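Local coordinates for protein acetyl xylan esterase (Metagenome, PDB 6XYC) that probably hydrolyses acetyl and feruloyl esters on complex natural xylans, as a bifunctional carbohydrate esterase of the alpha/beta-hydrolase superfamily, at residues P171-M177 / C236-L241; V166-G170 / H262-F267; I91-A96 / D147-L152. All blocks are in the same frame, centred on the assembly; numbering follows the deposited sequence.

How the contacts relate
Contact 3 (91-96 with 147-152) closes first along the chain; contact 2 (166-170 with 262-267) then spans a long loop inside which contact 1 (171-177 with 236-241) is nested. Contacts 1 and 2 are neighbours, their centres 14 Å apart, joined where Leu241 and Val172 pack on Asp167 of strand 164-168, and both touch the bound ligand AES. Together they tie the chain that leaves this central strand to helix 236-248 and to the histidine loop before helix 269-284, shaping the ligand pocket. Contact 3 lies 23 to 25 Å from the other two, centre to centre, on helix 89-103, away from the pocket and across the chain's centre from contact 2.

Contact 1 (P171-M177 / C236-L241); sequences PVDMAHM and CQSVNL. With AES (4-(2-aminoethyl)benzenesulfonyl fluoride), chain B.
Gln237, in the first turn of helix 236-248, turns its side-chain amide onto the loop 171-177 that follows strand 164-168 of this alpha/beta-hydrolase fold and lines the AES pocket. Hydrogen bonds to backbone dominate. Gln237 OE1 accepts from two successive amides: Val172 N at 2.8 Å, in the carbonyl plane, and Asp173 N at 2.7 Å, tilted from that plane. Gln237 NE2 returns a nearly straight bond (168°) to Asp173 O at 2.8 Å, coming from above the peptide plane, while His176 N takes the opposite face of the same oxygen. A weak bond from NE2 to His176 O completes the grip, so both ends of a buried amide are satisfied and its rotation is fixed. The bend of the Gln237 chain at chi2 (-79°) brings its end to the loop.

Side-chain polar bonds form a second group. Asp173 OD2 receives His176 ND1 on its syn side, with the oxygen in the imidazole plane, and also Asn240 ND2, which arrives nearly head-on to the C-O bond. Carboxylate and Asn240 amide planes stand 69° apart.

A covalent link, the disulfide of Cys236 with Cys180, adds a tie at the helix start.

Apolar packing fills in around these. Val172 CG2 rests on Leu241 CB at 4.0 Å, and in one of its two conformers Met177 brings CE against the Gln237 amide. On the pocket side, Pro171 CG touches ring atom C6 of AES at 3.6 Å.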
ATOM      1  N   PRO A 171      -0.244  -2.025   9.728  1.00 22.53           N
ATOM      2  CA  PRO A 171      -0.982  -1.425  10.839  1.00 21.51           C
ATOM      3  C   PRO A 171      -2.206  -0.686  10.301  1.00 23.38           C
ATOM      4  O   PRO A 171      -2.069   0.333   9.611  1.00 23.95           O
ATOM      5  CB  PRO A 171       0.032  -0.475  11.474  1.00 22.99           C
ATOM      6  CG  PRO A 171       0.882  -0.037  10.333  1.00 22.31           C
ATOM      7  CD  PRO A 171       0.963  -1.224   9.385  1.00 21.51           C
ATOM      8  N   VAL A 172      -3.392  -1.187  10.617  1.00 20.63           N
ATOM      9  CA  VAL A 172      -4.597  -0.709   9.943  1.00 22.98           C
ATOM     10  C   VAL A 172      -5.686  -0.289  10.924  1.00 24.68           C
ATOM     11  O   VAL A 172      -6.742   0.210  10.518  1.00 22.78           O
ATOM     12  CB  VAL A 172      -5.145  -1.794   8.998  1.00 23.76           C
ATOM     13  CG1 VAL A 172      -4.157  -2.120   7.893  1.00 22.69           C
ATOM     14  CG2 VAL A 172      -5.503  -3.073   9.787  1.00 22.43           C
ATOM     15  N   ASP A 173      -5.440  -0.489  12.225  1.00 23.45           N
ATOM     16  CA  ASP A 173      -6.440  -0.303  13.269  1.00 22.10           C
ATOM     17  C   ASP A 173      -5.724   0.343  14.463  1.00 22.26           C
ATOM     18  O   ASP A 173      -5.451  -0.280  15.487  1.00 22.68           O
ATOM     19  CB  ASP A 173      -7.095  -1.641  13.639  1.00 24.04           C
ATOM     20  CG  ASP A 173      -8.195  -1.505  14.671  1.00 25.81           C
ATOM     21  OD1 ASP A 173      -8.737  -0.397  14.850  1.00 25.79           O
ATOM     22  OD2 ASP A 173      -8.530  -2.523  15.312  1.00 23.58           O
ATOM     23  N   MET A 174      -5.397   1.629  14.327  1.00 21.94           N
ATOM     24  CA  MET A 174      -4.558   2.279  15.319  1.00 21.69           C
ATOM     25  C   MET A 174      -5.295   2.561  16.621  1.00 23.50           C
ATOM     26  O   MET A 174      -4.641   2.887  17.623  1.00 23.18           O
ATOM     27  CB  MET A 174      -3.981   3.577  14.749  1.00 24.90           C
ATOM     28  CG  MET A 174      -2.570   3.422  14.215  1.00 24.92           C
ATOM     29  SD  MET A 174      -2.394   2.164  12.931  1.00 24.26           S
ATOM     30  CE  MET A 174      -3.116   3.003  11.521  1.00 22.04           C
ATOM     31  N   ALA A 175      -6.624   2.412  16.650  1.00 22.79           N
ATOM     32  CA  ALA A 175      -7.348   2.454  17.918  1.00 22.19           C
ATOM     33  C   ALA A 175      -6.980   1.276  18.811  1.00 25.21           C
ATOM     34  O   ALA A 175      -7.192   1.340  20.026  1.00 24.79           O
ATOM     35  CB  ALA A 175      -8.856   2.462  17.663  1.00 25.99           C
ATOM     36  N   HIS A 176      -6.418   0.213  18.240  1.00 24.82           N
ATOM     37  CA  HIS A 176      -6.170  -1.023  18.969  1.00 25.60           C
ATOM     38  C   HIS A 176      -4.758  -1.526  18.720  1.00 26.16           C
ATOM     39  O   HIS A 176      -4.537  -2.715  18.484  1.00 27.03           O
ATOM     40  CB  HIS A 176      -7.180  -2.099  18.573  1.00 26.13           C
ATOM     41  CG  HIS A 176      -8.604  -1.661  18.699  1.00 26.72           C
ATOM     42  ND1 HIS A 176      -9.504  -1.748  17.660  1.00 27.76           N
ATOM     43  CD2 HIS A 176      -9.284  -1.128  19.744  1.00 26.64           C
ATOM     44  CE1 HIS A 176     -10.676  -1.284  18.056  1.00 30.01           C
ATOM     45  NE2 HIS A 176     -10.571  -0.905  19.319  1.00 27.48           N
ATOM     46  N   MET A 177      -3.780  -0.627  18.790  0.56 25.10           N
ATOM     47  CA  MET A 177      -2.389  -0.978  18.539  0.56 25.40           C
ATOM     48  C   MET A 177      -1.653  -1.378  19.809  0.56 26.14           C
ATOM     49  O   MET A 177      -0.887  -2.349  19.800  0.56 26.76           O
ATOM     50  CB  MET A 177      -1.663   0.197  17.874  0.56 25.24           C
ATOM     51  CG  MET A 177      -0.283  -0.160  17.343  0.56 27.51           C
ATOM     52  SD  MET A 177      -0.348  -1.469  16.101  0.56 26.16           S
ATOM     53  CE  MET A 177      -0.962  -0.556  14.689  0.56 24.32           C
ATOM     54  N   CYS A 236      -3.005  -9.213  15.648  1.00 23.36           N
ATOM     55  CA  CYS A 236      -4.394  -8.838  15.880  1.00 23.36           C
ATOM     56  C   CYS A 236      -4.884  -7.821  14.857  1.00 24.07           C
ATOM     57  O   CYS A 236      -6.079  -7.787  14.537  1.00 22.42           O
ATOM     58  CB  CYS A 236      -4.550  -8.278  17.294  1.00 25.22           C
ATOM     59  SG  CYS A 236      -3.586  -6.767  17.639  1.00 29.98           S
ATOM     60  N   GLN A 237      -3.979  -6.992  14.329  1.00 21.17           N
ATOM     61  CA  GLN A 237      -4.376  -5.985  13.352  1.00 23.74           C
ATOM     62  C   GLN A 237      -5.006  -6.623  12.117  1.00 22.19           C
ATOM     63  O   GLN A 237      -6.042  -6.160  11.622  1.00 21.53           O
ATOM     64  CB  GLN A 237      -3.161  -5.138  12.969  1.00 23.02           C
ATOM     65  CG  GLN A 237      -2.693  -4.207  14.074  1.00 21.62           C
ATOM     66  CD  GLN A 237      -3.542  -2.964  14.182  1.00 24.65           C
ATOM     67  OE1 GLN A 237      -3.684  -2.216  13.216  1.00 25.47           O
ATOM     68  NE2 GLN A 237      -4.105  -2.729  15.357  1.00 21.92           N
ATOM     69  N   SER A 238      -4.396  -7.695  11.606  1.00 23.12           N
ATOM     70  CA  SER A 238      -4.932  -8.361  10.423  1.00 21.75           C
ATOM     71  C   SER A 238      -6.137  -9.238  10.751  1.00 24.19           C
ATOM     72  O   SER A 238      -7.051  -9.358   9.924  1.00 22.71           O
ATOM     73  CB  SER A 238      -3.838  -9.190   9.753  1.00 22.52           C
ATOM     74  OG  SER A 238      -2.848  -8.346   9.180  1.00 21.13           O
ATOM     75  N   VAL A 239      -6.157  -9.866  11.930  1.00 22.74           N
ATOM     76  CA  VAL A 239      -7.366 -10.549  12.382  1.00 22.91           C
ATOM     77  C   VAL A 239      -8.540  -9.578  12.357  1.00 24.77           C
ATOM     78  O   VAL A 239      -9.617  -9.879  11.828  1.00 22.92           O
ATOM     79  CB  VAL A 239      -7.156 -11.136  13.789  1.00 24.77           C
ATOM     80  CG1 VAL A 239      -8.471 -11.637  14.346  1.00 24.52           C
ATOM     81  CG2 VAL A 239      -6.115 -12.249  13.757  1.00 25.66           C
ATOM     82  N   ASN A 240      -8.332  -8.382  12.911  1.00 24.98           N
ATOM     83  CA  ASN A 240      -9.397  -7.390  12.972  1.00 20.66           C
ATOM     84  C   ASN A 240      -9.826  -6.951  11.576  1.00 25.33           C
ATOM     85  O   ASN A 240     -11.024  -6.806  11.307  1.00 22.87           O
ATOM     86  CB  ASN A 240      -8.938  -6.189  13.799  1.00 25.30           C
ATOM     87  CG  ASN A 240      -8.744  -6.529  15.266  1.00 23.38           C
ATOM     88  OD1 ASN A 240      -9.132  -7.604  15.723  1.00 26.14           O
ATOM     89  ND2 ASN A 240      -8.140  -5.609  16.010  1.00 23.62           N
ATOM     90  N   LEU A 241      -8.867  -6.734  10.673  1.00 23.02           N
ATOM     91  CA  LEU A 241      -9.222  -6.315   9.324  1.00 21.90           C
ATOM     92  C   LEU A 241     -10.064  -7.374   8.621  1.00 21.51           C
ATOM     93  O   LEU A 241     -11.055  -7.047   7.961  1.00 20.89           O
ATOM     94  CB  LEU A 241      -7.960  -6.011   8.513  1.00 19.41           C
ATOM     95  CG  LEU A 241      -8.177  -5.346   7.151  1.00 22.18           C
ATOM     96  CD1 LEU A 241      -8.950  -4.036   7.301  1.00 22.12           C
ATOM     97  CD2 LEU A 241      -6.849  -5.093   6.454  1.00 24.11           C
TER
HETATM   98  C3  AES B 701       5.893   0.168  13.417  1.00 36.99           C
HETATM   99  C2  AES B 701       6.206  -0.440  12.238  1.00 40.03           C
HETATM  100  C1  AES B 701       5.429  -0.215  11.143  1.00 28.39           C
HETATM  101  S   AES B 701       5.915  -0.988   9.668  1.00 28.32           S
HETATM  102  O1S AES B 701       6.187   0.034   8.624  1.00 25.03           O
HETATM  103  O2S AES B 701       7.252  -1.547   9.844  1.00 28.77           O
HETATM  104  C6  AES B 701       4.343   0.599  11.186  1.00 36.78           C
HETATM  105  C5  AES B 701       4.023   1.215  12.379  1.00 40.82           C
HETATM  106  C4  AES B 701       4.804   1.001  13.490  1.00 49.44           C
HETATM  107  C7  AES B 701       4.448   1.679  14.856  1.00 42.50           C
HETATM  108  C8  AES B 701       2.997   1.323  15.268  1.00 35.40           C
HETATM  109  N8  AES B 701       2.858   1.662  16.645  1.00 34.80           N

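Contact 2 (V166-G170 / H262-F267); sequences VDWFG and HGPGCF. With AES (4-(2-aminoethyl)benzenesulfonyl fluoride), chain B.
Phe169 and His262 are brought together by contrasting first torsions: Phe169 has CG between its backbone N and carbonyl carbon (chi1 44°), and His262 has CG opposite its backbone N (chi1 -159°). The result is an aromatic cluster of Trp168, Phe169, His262 and Phe267 at the C-terminal end of strand 164-168 in an alpha/beta-hydrolase fold, where the histidine loop before helix 269-284 passes over the strand. No hydrogen bond links the two segments; ring packing joins them.

Phe169 CE2 sits over the centre of one imidazole face, and the closest atoms, Phe169 CD2 and His262 CE1, are 3.3 Å apart. The planes are inclined to each other, so this is an oblique contact. The phenyl ring also reaches Gly263, its CZ 3.6 Å from the backbone N there. Gly263 O in turn accepts the amides of Cys266 and Phe267, folding the loop back so that both side chains meet the strand residues. Phe267 points its edge into the face of the Trp168 six-membered ring, a T-shaped pair with centroids 5.2 Å apart and planes at 79°; Phe267 CE1 is 3.6 Å from Trp168 CE3. Cys266 CB packs beside Trp168 CZ3, its sulfur lying obliquely to the Phe169 ring. Phe120 of the adjacent strand meets Phe267 edge-to-face and extends the cluster.

Phe169 thus backs the imidazole, whose ND1 is hydrogen-bonded to Asp230. This geometry is consistent with a Ser121-His262-Asp230 catalytic triad. At the ring's other nitrogen, His262 NE2 gives a nearly straight bond to sulfonyl oxygen O2S of AES at 2.8 Å.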
ATOM      1  N   VAL A 166      -2.979  -6.446  -1.750  1.00 25.22           N
ATOM      2  CA  VAL A 166      -2.299  -7.421  -0.898  1.00 25.28           C
ATOM      3  C   VAL A 166      -1.638  -6.653   0.239  1.00 22.15           C
ATOM      4  O   VAL A 166      -0.772  -5.798   0.004  1.00 21.54           O
ATOM      5  CB  VAL A 166      -1.271  -8.258  -1.670  1.00 22.44           C
ATOM      6  CG1 VAL A 166      -0.500  -9.150  -0.703  1.00 24.20           C
ATOM      7  CG2 VAL A 166      -1.967  -9.099  -2.723  1.00 24.88           C
ATOM      8  N   ASP A 167      -2.051  -6.960   1.467  1.00 20.78           N
ATOM      9  CA  ASP A 167      -1.635  -6.241   2.667  1.00 21.90           C
ATOM     10  C   ASP A 167      -0.710  -7.156   3.461  1.00 23.30           C
ATOM     11  O   ASP A 167      -1.159  -8.148   4.051  1.00 22.78           O
ATOM     12  CB  ASP A 167      -2.863  -5.823   3.473  1.00 21.94           C
ATOM     13  CG  ASP A 167      -2.554  -5.505   4.913  1.00 26.06           C
ATOM     14  OD1 ASP A 167      -1.401  -5.164   5.240  1.00 23.34           O
ATOM     15  OD2 ASP A 167      -3.492  -5.591   5.737  1.00 23.49           O
ATOM     16  N   TRP A 168       0.585  -6.835   3.455  1.00 22.76           N
ATOM     17  CA  TRP A 168       1.568  -7.578   4.240  1.00 21.49           C
ATOM     18  C   TRP A 168       1.706  -6.904   5.606  1.00 23.44           C
ATOM     19  O   TRP A 168       2.301  -5.829   5.713  1.00 25.14           O
ATOM     20  CB  TRP A 168       2.929  -7.635   3.551  1.00 22.41           C
ATOM     21  CG  TRP A 168       3.025  -8.348   2.236  1.00 22.06           C
ATOM     22  CD1 TRP A 168       2.787  -7.816   1.006  1.00 22.89           C
ATOM     23  CD2 TRP A 168       3.438  -9.706   2.014  1.00 20.38           C
ATOM     24  NE1 TRP A 168       3.014  -8.759   0.030  1.00 21.55           N
ATOM     25  CE2 TRP A 168       3.407  -9.928   0.622  1.00 21.72           C
ATOM     26  CE3 TRP A 168       3.824 -10.760   2.855  1.00 23.68           C
ATOM     27  CZ2 TRP A 168       3.739 -11.160   0.053  1.00 23.05           C
ATOM     28  CZ3 TRP A 168       4.148 -11.982   2.286  1.00 23.28           C
ATOM     29  CH2 TRP A 168       4.112 -12.169   0.900  1.00 23.25           C
ATOM     30  N   PHE A 169       1.175  -7.549   6.642  1.00 20.90           N
ATOM     31  CA  PHE A 169       1.286  -7.133   8.048  1.00 20.72           C
ATOM     32  C   PHE A 169       1.254  -5.612   8.238  1.00 20.68           C
ATOM     33  O   PHE A 169       2.121  -5.022   8.884  1.00 23.38           O
ATOM     34  CB  PHE A 169       2.537  -7.743   8.728  1.00 22.22           C
ATOM     35  CG  PHE A 169       3.824  -7.689   7.900  1.00 22.72           C
ATOM     36  CD1 PHE A 169       4.235  -8.787   7.149  1.00 23.64           C
ATOM     37  CD2 PHE A 169       4.650  -6.568   7.923  1.00 23.33           C
ATOM     38  CE1 PHE A 169       5.409  -8.752   6.406  1.00 23.77           C
ATOM     39  CE2 PHE A 169       5.823  -6.532   7.174  1.00 22.21           C
ATOM     40  CZ  PHE A 169       6.205  -7.627   6.421  1.00 23.13           C
ATOM     41  N   GLY A 170       0.199  -4.974   7.723  1.00 18.23           N
ATOM     42  CA  GLY A 170       0.041  -3.540   7.846  1.00 19.86           C
ATOM     43  C   GLY A 170      -0.676  -3.134   9.118  1.00 20.93           C
ATOM     44  O   GLY A 170      -1.601  -3.810   9.583  1.00 21.15           O
ATOM     45  N   HIS A 262       8.094  -9.991  11.340  1.00 23.93           N
ATOM     46  CA  HIS A 262       7.781  -8.783  10.579  1.00 23.89           C
ATOM     47  C   HIS A 262       8.553  -8.798   9.255  1.00 26.35           C
ATOM     48  O   HIS A 262       9.373  -7.927   8.955  1.00 24.46           O
ATOM     49  CB  HIS A 262       8.109  -7.559  11.435  1.00 20.81           C
ATOM     50  CG  HIS A 262       7.415  -6.300  11.014  1.00 23.19           C
ATOM     51  ND1 HIS A 262       6.044  -6.162  11.020  1.00 25.00           N
ATOM     52  CD2 HIS A 262       7.914  -5.101  10.628  1.00 25.40           C
ATOM     53  CE1 HIS A 262       5.726  -4.941  10.617  1.00 26.11           C
ATOM     54  NE2 HIS A 262       6.842  -4.277  10.371  1.00 24.73           N
ATOM     55  N   GLY A 263       8.274  -9.828   8.455  1.00 25.05           N
ATOM     56  CA  GLY A 263       9.011 -10.076   7.240  1.00 25.49           C
ATOM     57  C   GLY A 263       9.613 -11.470   7.228  1.00 26.13           C
ATOM     58  O   GLY A 263       9.323 -12.291   6.351  1.00 22.50           O
ATOM     59  N   PRO A 264      10.474 -11.758   8.202  1.00 26.21           N
ATOM     60  CA  PRO A 264      11.068 -13.100   8.286  1.00 26.73           C
ATOM     61  C   PRO A 264      10.003 -14.184   8.347  1.00 25.64           C
ATOM     62  O   PRO A 264       9.047 -14.102   9.123  1.00 26.55           O
ATOM     63  CB  PRO A 264      11.897 -13.041   9.576  1.00 27.62           C
ATOM     64  CG  PRO A 264      12.273 -11.583   9.698  1.00 25.85           C
ATOM     65  CD  PRO A 264      11.071 -10.822   9.173  1.00 26.64           C
ATOM     66  N   GLY A 265      10.187 -15.213   7.522  1.00 22.39           N
ATOM     67  CA  GLY A 265       9.230 -16.286   7.364  1.00 26.90           C
ATOM     68  C   GLY A 265       8.106 -15.972   6.397  1.00 26.11           C
ATOM     69  O   GLY A 265       7.534 -16.889   5.803  1.00 27.71           O
ATOM     70  N   CYS A 266       7.787 -14.692   6.214  1.00 24.83           N
ATOM     71  CA  CYS A 266       6.701 -14.272   5.337  1.00 24.70           C
ATOM     72  C   CYS A 266       7.157 -14.076   3.896  1.00 27.68           C
ATOM     73  O   CYS A 266       6.411 -14.385   2.963  1.00 25.23           O
ATOM     74  CB  CYS A 266       6.087 -12.970   5.853  1.00 24.29           C
ATOM     75  SG  CYS A 266       5.546 -13.008   7.571  1.00 27.78           S
ATOM     76  N   PHE A 267       8.361 -13.542   3.700  1.00 27.15           N
ATOM     77  CA  PHE A 267       8.894 -13.286   2.363  1.00 27.48           C
ATOM     78  C   PHE A 267       9.615 -14.534   1.852  1.00 30.71           C
ATOM     79  O   PHE A 267      10.843 -14.609   1.787  1.00 32.08           O
ATOM     80  CB  PHE A 267       9.824 -12.079   2.378  1.00 28.74           C
ATOM     81  CG  PHE A 267       9.135 -10.765   2.644  1.00 27.75           C
ATOM     82  CD1 PHE A 267       7.760 -10.642   2.587  1.00 26.60           C
ATOM     83  CD2 PHE A 267       9.885  -9.640   2.953  1.00 31.01           C
ATOM     84  CE1 PHE A 267       7.145  -9.430   2.837  1.00 27.50           C
ATOM     85  CE2 PHE A 267       9.273  -8.428   3.200  1.00 29.08           C
ATOM     86  CZ  PHE A 267       7.904  -8.322   3.138  1.00 30.56           C
TER
HETATM   87  C3  AES B 701       5.893   0.168  13.417  1.00 36.99           C
HETATM   88  C2  AES B 701       6.206  -0.440  12.238  1.00 40.03           C
HETATM   89  C1  AES B 701       5.429  -0.215  11.143  1.00 28.39           C
HETATM   90  S   AES B 701       5.915  -0.988   9.668  1.00 28.32           S
HETATM   91  O1S AES B 701       6.187   0.034   8.624  1.00 25.03           O
HETATM   92  O2S AES B 701       7.252  -1.547   9.844  1.00 28.77           O
HETATM   93  C6  AES B 701       4.343   0.599  11.186  1.00 36.78           C
HETATM   94  C5  AES B 701       4.023   1.215  12.379  1.00 40.82           C
HETATM   95  C4  AES B 701       4.804   1.001  13.490  1.00 49.44           C
HETATM   96  C7  AES B 701       4.448   1.679  14.856  1.00 42.50           C
HETATM   97  C8  AES B 701       2.997   1.323  15.268  1.00 35.40           C
HETATM   98  N8  AES B 701       2.858   1.662  16.645  1.00 34.80           N

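Contact 3 (I91-A96 / D147-L152); sequences IQDVKA and DIEGSL
This is a partly buried helix-to-loop contact: Gln92 and its neighbours on helix 89-103 meet the loop 147-152 that leaves the small antiparallel hairpin of the alpha/beta hydrolase. Gln92 reaches out with an extended chain (chi2 -168°) and lays its amide against Gly150, its CD 3.4 Å from Gly150 CA. Its NE2 donates a nearly straight bond (173°) to Asp147 O at 2.7 Å, the acceptor lying in the amide plane. Gln92 OE1 is bridged by a water to Ser151 N; another water joins Gln92 O to Glu149 O. An alanine here would remove the amide, and Asp147 O would probably lose its donor while a gap opened beside Gly150. The loop is shaped by an Asx motif, Gly150 N bonding to Asp147 OD1 at 2.9 Å. On either side of Gln92, Ile91 CG2 packs on Ile148 CD1 at 3.9 Å, and Ala96 CB on Leu152 CB at 4.0 Å. The aliphatic part of Lys95 slants across Ile148, CE against CG2, its NZ held by Thr133. Farther along helix 89-103, Arg99 makes a salt bridge to Glu149, whose OE1 is hydrogen-bonded to Ser160, and bonds Leu152 O, while Ile148 also touches Phe129 of helix 122-131, placing the loop against both helices.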
ATOM      1  N   ILE A  91      -1.164   9.346   1.766  1.00 23.39           N
ATOM      2  CA  ILE A  91      -2.132   8.727   0.864  1.00 24.29           C
ATOM      3  C   ILE A  91      -2.352   9.594  -0.375  1.00 23.64           C
ATOM      4  O   ILE A  91      -2.600   9.067  -1.465  1.00 24.89           O
ATOM      5  CB  ILE A  91      -3.451   8.431   1.608  1.00 23.13           C
ATOM      6  CG1 ILE A  91      -4.404   7.647   0.708  1.00 24.90           C
ATOM      7  CG2 ILE A  91      -4.110   9.712   2.087  1.00 26.03           C
ATOM      8  CD1 ILE A  91      -3.831   6.328   0.180  1.00 25.08           C
ATOM      9  N   GLN A  92      -2.237  10.919  -0.248  1.00 25.96           N
ATOM     10  CA  GLN A  92      -2.281  11.775  -1.430  1.00 27.12           C
ATOM     11  C   GLN A  92      -1.127  11.455  -2.370  1.00 24.41           C
ATOM     12  O   GLN A  92      -1.280  11.499  -3.597  1.00 23.57           O
ATOM     13  CB  GLN A  92      -2.234  13.248  -1.026  1.00 25.84           C
ATOM     14  CG  GLN A  92      -3.529  13.782  -0.454  1.00 27.72           C
ATOM     15  CD  GLN A  92      -3.518  15.290  -0.338  1.00 30.63           C
ATOM     16  OE1 GLN A  92      -2.632  15.958  -0.869  1.00 30.66           O
ATOM     17  NE2 GLN A  92      -4.502  15.837   0.359  1.00 30.87           N
ATOM     18  N   ASP A  93       0.041  11.133  -1.813  1.00 26.19           N
ATOM     19  CA  ASP A  93       1.170  10.720  -2.641  1.00 23.65           C
ATOM     20  C   ASP A  93       0.845   9.443  -3.399  1.00 24.18           C
ATOM     21  O   ASP A  93       1.057   9.352  -4.612  1.00 22.02           O
ATOM     22  CB  ASP A  93       2.407  10.530  -1.767  1.00 22.98           C
ATOM     23  CG  ASP A  93       2.956  11.843  -1.244  1.00 24.45           C
ATOM     24  OD1 ASP A  93       2.543  12.905  -1.748  1.00 25.27           O
ATOM     25  OD2 ASP A  93       3.803  11.816  -0.320  1.00 27.63           O
ATOM     26  N   VAL A  94       0.322   8.440  -2.692  1.00 24.76           N
ATOM     27  CA  VAL A  94      -0.043   7.179  -3.330  1.00 23.20           C
ATOM     28  C   VAL A  94      -1.057   7.426  -4.441  1.00 24.02           C
ATOM     29  O   VAL A  94      -0.921   6.913  -5.555  1.00 22.90           O
ATOM     30  CB  VAL A  94      -0.586   6.184  -2.287  1.00 22.46           C
ATOM     31  CG1 VAL A  94      -1.075   4.915  -2.981  1.00 23.82           C
ATOM     32  CG2 VAL A  94       0.475   5.871  -1.249  1.00 25.44           C
ATOM     33  N   LYS A  95      -2.091   8.225  -4.155  1.00 24.96           N
ATOM     34  CA  LYS A  95      -3.118   8.482  -5.162  1.00 26.55           C
ATOM     35  C   LYS A  95      -2.516   9.143  -6.396  1.00 25.12           C
ATOM     36  O   LYS A  95      -2.866   8.798  -7.529  1.00 25.51           O
ATOM     37  CB  LYS A  95      -4.224   9.352  -4.559  1.00 28.40           C
ATOM     38  CG  LYS A  95      -4.947   8.709  -3.376  1.00 24.66           C
ATOM     39  CD  LYS A  95      -6.035   7.737  -3.821  1.00 27.52           C
ATOM     40  CE  LYS A  95      -6.713   7.094  -2.622  1.00 28.10           C
ATOM     41  NZ  LYS A  95      -8.034   6.483  -2.964  1.00 28.56           N
ATOM     42  N   ALA A  96      -1.590  10.081  -6.195  1.00 24.84           N
ATOM     43  CA  ALA A  96      -0.947  10.743  -7.324  1.00 26.24           C
ATOM     44  C   ALA A  96      -0.124   9.756  -8.134  1.00 26.60           C
ATOM     45  O   ALA A  96      -0.099   9.819  -9.367  1.00 25.28           O
ATOM     46  CB  ALA A  96      -0.064  11.891  -6.830  1.00 26.78           C
ATOM     47  N   ASP A 147      -8.325  15.402   3.195  1.00 26.58           N
ATOM     48  CA  ASP A 147      -8.433  15.262   1.748  1.00 28.51           C
ATOM     49  C   ASP A 147      -7.612  14.049   1.324  1.00 29.34           C
ATOM     50  O   ASP A 147      -6.378  14.087   1.342  1.00 28.76           O
ATOM     51  CB  ASP A 147      -7.943  16.541   1.069  1.00 32.99           C
ATOM     52  CG  ASP A 147      -8.036  16.484  -0.438  1.00 30.88           C
ATOM     53  OD1 ASP A 147      -8.500  15.460  -0.980  1.00 34.23           O
ATOM     54  OD2 ASP A 147      -7.644  17.478  -1.084  1.00 35.56           O
ATOM     55  N   ILE A 148      -8.297  12.973   0.942  1.00 30.41           N
ATOM     56  CA  ILE A 148      -7.630  11.720   0.605  1.00 29.32           C
ATOM     57  C   ILE A 148      -7.115  11.751  -0.829  1.00 30.33           C
ATOM     58  O   ILE A 148      -5.943  11.457  -1.087  1.00 28.42           O
ATOM     59  CB  ILE A 148      -8.592  10.537   0.834  1.00 29.90           C
ATOM     60  CG1 ILE A 148      -8.936  10.406   2.321  1.00 31.11           C
ATOM     61  CG2 ILE A 148      -7.997   9.246   0.290  1.00 29.82           C
ATOM     62  CD1 ILE A 148      -7.749  10.275   3.233  1.00 30.29           C
ATOM     63  N   GLU A 149      -7.981  12.106  -1.780  1.00 29.73           N
ATOM     64  CA  GLU A 149      -7.585  12.133  -3.185  1.00 30.44           C
ATOM     65  C   GLU A 149      -6.446  13.118  -3.420  1.00 29.83           C
ATOM     66  O   GLU A 149      -5.478  12.803  -4.122  1.00 26.59           O
ATOM     67  CB  GLU A 149      -8.791  12.489  -4.054  1.00 32.70           C
ATOM     68  CG  GLU A 149      -8.474  12.696  -5.521  1.00 32.59           C
ATOM     69  CD  GLU A 149      -8.180  11.394  -6.245  1.00 29.78           C
ATOM     70  OE1 GLU A 149      -8.341  10.319  -5.629  1.00 31.87           O
ATOM     71  OE2 GLU A 149      -7.800  11.453  -7.438  1.00 32.10           O
ATOM     72  N   GLY A 150      -6.548  14.319  -2.860  1.00 29.49           N
ATOM     73  CA  GLY A 150      -5.522  15.326  -3.045  1.00 30.82           C
ATOM     74  C   GLY A 150      -5.541  15.928  -4.440  1.00 31.77           C
ATOM     75  O   GLY A 150      -6.338  15.574  -5.314  1.00 28.07           O
ATOM     76  N   SER A 151      -4.618  16.870  -4.637  1.00 31.39           N
ATOM     77  CA  SER A 151      -4.515  17.624  -5.881  1.00 31.78           C
ATOM     78  C   SER A 151      -3.091  17.625  -6.425  1.00 33.13           C
ATOM     79  O   SER A 151      -2.722  18.525  -7.185  1.00 31.34           O
ATOM     80  CB  SER A 151      -4.969  19.071  -5.688  1.00 36.02           C
ATOM     81  OG  SER A 151      -6.377  19.184  -5.565  1.00 49.62           O
ATOM     82  N   LEU A 152      -2.292  16.626  -6.079  1.00 31.57           N
ATOM     83  CA  LEU A 152      -0.892  16.614  -6.464  1.00 33.56           C
ATOM     84  C   LEU A 152      -0.723  16.224  -7.926  1.00 30.47           C
ATOM     85  O   LEU A 152      -1.371  15.297  -8.424  1.00 29.90           O
ATOM     86  CB  LEU A 152      -0.116  15.640  -5.580  1.00 32.60           C
ATOM     87  CG  LEU A 152       0.118  15.951  -4.104  1.00 36.92           C
ATOM     88  CD1 LEU A 152       0.980  14.846  -3.512  1.00 36.41           C
ATOM     89  CD2 LEU A 152       0.769  17.303  -3.934  1.00 43.62           C
TER
HETATM   90  O   HOH W   1      -2.948  13.589  -4.645  1.00 26.28           O
HETATM   91  O   HOH W   2      -3.232  18.110  -2.499  1.00 32.04           O
HETATM   92  O   HOH W   3      -9.601   8.570  -3.993  1.00 30.69           O